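Local coordinates for protein putative aminooxidase (Propionibacterium acnes, PDB 2BA9) that isomerises polyunsaturated fatty acids, producing conjugated linoleic acid, and binds flavin-adenine dinucleotide as a member of the flavin-containing amine oxidoreductase family, at residues D174-P177 with A178-L182; C286-K289 with E290-I294. One frame throughout, in Å; residues are numbered along the deposited sequence.

Interaction 1: residues D174-P177 with A178-L182; sequences DNVP and AAYVL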
loop_
_atom_site.group_PDB
_atom_site.type_symbol
_atom_site.label_atom_id
_atom_site.label_comp_id
_atom_site.label_asym_id
_atom_site.label_seq_id
_atom_site.Cartn_x
_atom_site.Cartn_y
_atom_site.Cartn_z
ATOM N N ASP A 174 8.672 12.242 10.100
ATOM C CA ASP A 174 9.082 12.458 11.489
ATOM C C ASP A 174 9.029 11.160 12.336
ATOM O O ASP A 174 9.666 11.081 13.383
ATOM C CB ASP A 174 8.228 13.559 12.137
ATOM C CG ASP A 174 6.751 13.169 12.256
ATOM O OD1 ASP A 174 5.979 13.512 11.333
ATOM O OD2 ASP A 174 6.370 12.525 13.263
ATOM N N ASN A 175 8.267 10.161 11.878
ATOM C CA ASN A 175 8.120 8.906 12.605
ATOM C C ASN A 175 8.218 7.603 11.781
ATOM O O ASN A 175 8.696 6.604 12.291
ATOM C CB ASN A 175 6.809 8.928 13.387
ATOM C CG ASN A 175 5.598 8.995 12.492
ATOM O OD1 ASN A 175 5.032 7.974 12.152
ATOM N ND2 ASN A 175 5.200 10.194 12.102
ATOM N N VAL A 176 7.780 7.590 10.527
ATOM C CA VAL A 176 7.798 6.336 9.736
ATOM C C VAL A 176 9.232 5.925 9.414
ATOM O O VAL A 176 9.978 6.716 8.832
ATOM C CB VAL A 176 7.023 6.465 8.425
ATOM C CG1 VAL A 176 7.337 5.285 7.487
ATOM C CG2 VAL A 176 5.541 6.568 8.684
ATOM N N PRO A 177 9.632 4.696 9.796
ATOM C CA PRO A 177 11.017 4.257 9.581
ATOM C C PRO A 177 11.519 4.255 8.128
ATOM O O PRO A 177 10.770 3.878 7.207
ATOM C CB PRO A 177 11.013 2.820 10.135
ATOM C CG PRO A 177 9.880 2.785 11.107
ATOM C CD PRO A 177 8.842 3.671 10.515
ATOM N N ALA A 178 12.800 4.614 7.957
ATOM C CA ALA A 178 13.439 4.728 6.631
ATOM C C ALA A 178 13.262 3.489 5.741
ATOM O O ALA A 178 13.069 3.617 4.527
ATOM C CB ALA A 178 14.929 5.055 6.783
ATOM N N ALA A 179 13.313 2.309 6.350
ATOM C CA ALA A 179 13.212 1.020 5.629
ATOM C C ALA A 179 11.941 0.873 4.784
ATOM O O ALA A 179 11.957 0.274 3.706
ATOM C CB ALA A 179 13.280 -0.118 6.609
ATOM N N TYR A 180 10.830 1.380 5.287
ATOM C CA TYR A 180 9.596 1.358 4.513
ATOM C C TYR A 180 9.717 2.300 3.318
ATOM O O TYR A 180 9.411 1.918 2.192
ATOM C CB TYR A 180 8.397 1.738 5.390
ATOM C CG TYR A 180 8.143 0.762 6.510
ATOM C CD1 TYR A 180 7.723 -0.542 6.243
ATOM C CD2 TYR A 180 8.318 1.139 7.835
ATOM C CE1 TYR A 180 7.488 -1.447 7.266
ATOM C CE2 TYR A 180 8.076 0.244 8.874
ATOM C CZ TYR A 180 7.668 -1.053 8.590
ATOM O OH TYR A 180 7.430 -1.942 9.636
ATOM N N VAL A 181 10.207 3.511 3.563
ATOM C CA VAL A 181 10.217 4.559 2.533
ATOM C C VAL A 181 11.031 4.098 1.335
ATOM O O VAL A 181 10.562 4.179 0.194
ATOM C CB VAL A 181 10.805 5.898 3.058
ATOM C CG1 VAL A 181 10.859 6.968 1.915
ATOM C CG2 VAL A 181 10.007 6.397 4.307
ATOM N N LEU A 182 12.235 3.592 1.629
ATOM C CA LEU A 182 13.242 3.303 0.620
ATOM C C LEU A 182 13.064 1.942 -0.085
ATOM O O LEU A 182 13.659 1.710 -1.146
ATOM C CB LEU A 182 14.638 3.472 1.229
ATOM C CG LEU A 182 14.951 4.945 1.566
ATOM C CD1 LEU A 182 16.140 5.092 2.510
ATOM C CD2 LEU A 182 15.183 5.740 0.269
#
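Pro177 and Tyr180 lie side by side and point the same way, the pyrrolidine ring drawn up against one edge of the phenol. Pro177 CD sits near the ring plane, 3.7 Å from Tyr180 CD2, and Pro177 CG comes within 3.8 Å of Tyr180 CE2, a contact with the rim of the aromatic ring and not a stack. The tyrosine is brought there by its first torsion, which sets CG opposite the carbonyl carbon (chi1 -64°). In the backbone, Tyr180 N donates to Pro177 O over 3.2 Å; the bond is bent, 139° at the hydrogen. Val176 CG1 adds looser packing, 4.3 Å from both Tyr180 CB and Val181 CG2. Further out, the Tyr180 hydroxyl is hydrogen-bonded to Tyr384 OH and to the backbone N of Val374, while Phe371 meets its ring edge-to-face, so both the polar end and the ring are held in the interior. Upstream in the loop, Asn175 ND2 gives a nearly straight 2.9 Å bond to Asp174 OD2, and Asp174 OD1 is hydrogen-bonded to His333 NE2. From Val176 onward the contact is buried: Pro177 is the N-cap of helix 178-184, its carbonyl accepting the i+3 amide and its ring packing on the first-turn tyrosine.

Interaction 2: residues C286-K289 with E290-I294; sequences CLVK and EYPTI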
loop_
_atom_site.group_PDB
_atom_site.type_symbol
_atom_site.label_atom_id
_atom_site.label_comp_id
_atom_site.label_asym_id
_atom_site.label_seq_id
_atom_site.Cartn_x
_atom_site.Cartn_y
_atom_site.Cartn_z
ATOM N N CYS A 286 -15.524 12.730 -5.793
ATOM C CA CYS A 286 -16.234 14.010 -5.884
ATOM C C CYS A 286 -16.673 14.369 -7.301
ATOM O O CYS A 286 -15.932 14.168 -8.238
ATOM C CB CYS A 286 -15.340 15.139 -5.361
ATOM S SG CYS A 286 -14.783 14.959 -3.652
ATOM N N LEU A 287 -17.895 14.867 -7.435
ATOM C CA LEU A 287 -18.299 15.671 -8.576
ATOM C C LEU A 287 -17.940 17.094 -8.194
ATOM O O LEU A 287 -18.251 17.538 -7.097
ATOM C CB LEU A 287 -19.803 15.545 -8.852
ATOM C CG LEU A 287 -20.276 14.123 -9.154
ATOM C CD1 LEU A 287 -21.787 14.064 -9.495
ATOM C CD2 LEU A 287 -19.443 13.547 -10.270
ATOM N N VAL A 288 -17.262 17.797 -9.095
ATOM C CA VAL A 288 -16.790 19.145 -8.817
ATOM C C VAL A 288 -17.434 20.140 -9.795
ATOM O O VAL A 288 -17.760 19.793 -10.936
ATOM C CB VAL A 288 -15.202 19.227 -8.846
ATOM C CG1 VAL A 288 -14.572 18.301 -7.793
ATOM C CG2 VAL A 288 -14.630 18.903 -10.212
ATOM N N LYS A 289 -17.675 21.359 -9.327
ATOM C CA LYS A 289 -17.851 22.480 -10.252
ATOM C C LYS A 289 -16.474 23.133 -10.378
ATOM O O LYS A 289 -15.660 23.097 -9.432
ATOM C CB LYS A 289 -18.948 23.473 -9.817
ATOM C CG LYS A 289 -19.084 23.710 -8.305
ATOM C CD LYS A 289 -20.189 24.717 -7.993
ATOM C CE LYS A 289 -20.472 24.780 -6.493
ATOM N NZ LYS A 289 -21.307 23.626 -6.006
ATOM N N GLU A 290 -16.193 23.691 -11.547
ATOM C CA GLU A 290 -14.838 24.120 -11.905
ATOM C C GLU A 290 -13.919 22.892 -11.901
ATOM O O GLU A 290 -13.194 22.628 -10.932
ATOM C CB GLU A 290 -14.323 25.241 -10.981
ATOM C CG GLU A 290 -14.634 26.678 -11.417
ATOM C CD GLU A 290 -16.027 26.876 -12.030
ATOM O OE1 GLU A 290 -16.150 26.761 -13.275
ATOM O OE2 GLU A 290 -16.990 27.173 -11.282
ATOM N N TYR A 291 -13.979 22.146 -13.000
ATOM C CA TYR A 291 -13.192 20.925 -13.174
ATOM C C TYR A 291 -11.696 21.241 -13.320
ATOM O O TYR A 291 -11.314 22.059 -14.151
ATOM C CB TYR A 291 -13.684 20.192 -14.421
ATOM C CG TYR A 291 -13.380 18.708 -14.483
ATOM C CD1 TYR A 291 -13.851 17.836 -13.505
ATOM C CD2 TYR A 291 -12.676 18.163 -15.569
ATOM C CE1 TYR A 291 -13.598 16.471 -13.582
ATOM C CE2 TYR A 291 -12.425 16.793 -15.650
ATOM C CZ TYR A 291 -12.881 15.960 -14.650
ATOM O OH TYR A 291 -12.651 14.606 -14.730
ATOM N N PRO A 292 -10.838 20.614 -12.504
ATOM C CA PRO A 292 -9.410 20.792 -12.764
ATOM C C PRO A 292 -9.011 20.295 -14.147
ATOM O O PRO A 292 -9.692 19.442 -14.715
ATOM C CB PRO A 292 -8.726 19.975 -11.664
ATOM C CG PRO A 292 -9.803 19.233 -10.945
ATOM C CD PRO A 292 -11.113 19.818 -11.294
ATOM N N THR A 293 -7.932 20.860 -14.684
ATOM C CA THR A 293 -7.369 20.429 -15.961
ATOM C C THR A 293 -6.121 19.574 -15.732
ATOM O O THR A 293 -5.471 19.143 -16.679
ATOM C CB THR A 293 -7.035 21.642 -16.865
ATOM O OG1 THR A 293 -6.451 22.692 -16.093
ATOM C CG2 THR A 293 -8.293 22.196 -17.521
ATOM N N ILE A 294 -5.810 19.326 -14.459
ATOM C CA ILE A 294 -4.611 18.611 -14.043
ATOM C C ILE A 294 -4.771 18.191 -12.564
ATOM O O ILE A 294 -5.564 18.796 -11.842
ATOM C CB ILE A 294 -3.364 19.507 -14.233
ATOM C CG1 ILE A 294 -2.083 18.673 -14.182
ATOM C CG2 ILE A 294 -3.342 20.659 -13.198
ATOM C CD1 ILE A 294 -0.856 19.451 -14.682
#
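Where strand 277-288 of the mixed sheet runs out, the chain turns into the loop leading to strand 295-297, and Val288 packs against residues three and four positions further on. One methyl does the work: Val288 CG2 approaches Tyr291 CD1 to 3.5 Å, lying near the plane of the ring at its edge, and reaches Pro292 CD at 3.8 Å. With chi1 at -60° this methyl is placed between the backbone N and the carbonyl carbon, and the valine side chain crosses that of Tyr291 at about a right angle. The chain bends sharply at Glu290, whose positive phi (61°) is unusual for a residue with a side chain and brings Glu290 CB within 3.0 Å of Lys289 O. In the mixed sheet, strand 277-288 lies between 325-330 and 359-373, and Ile325 of the former touches Val288, Tyr291 and Pro292 alike, extending the small apolar cluster into the sheet. The polar groups look elsewhere: Tyr291 OH is hydrogen-bonded to the backbone O of Trp317, its ring meets that of His315 with the planes inclined at about 55°, and Glu290 O is bonded to His357 ND1. Both charged side chains of the bend, Lys289 and Glu290, are exposed.

Overall arrangement
The two contacts are separate, their centres 33 Å apart and their nearest atoms about 24 Å apart. Interaction 1 is buried, its centre about 14 Å from that of the chain, with the Tyr180 side chain about 11 Å from bound flavin-adenine dinucleotide; the centre of interaction 2 is about 26 Å out, where apolar packing gives way to exposed charge. In each, a tyrosine edge receives an aliphatic group and its hydroxyl bonds to a more distant part of the fold. Residues 174-182 lead from loop into helix with a backbone hydrogen bond, residues 286-294 from strand into loop with none between the segments. Strand 359-373 is common ground: Phe371 meets Tyr180, and Glu360 touches Lys289.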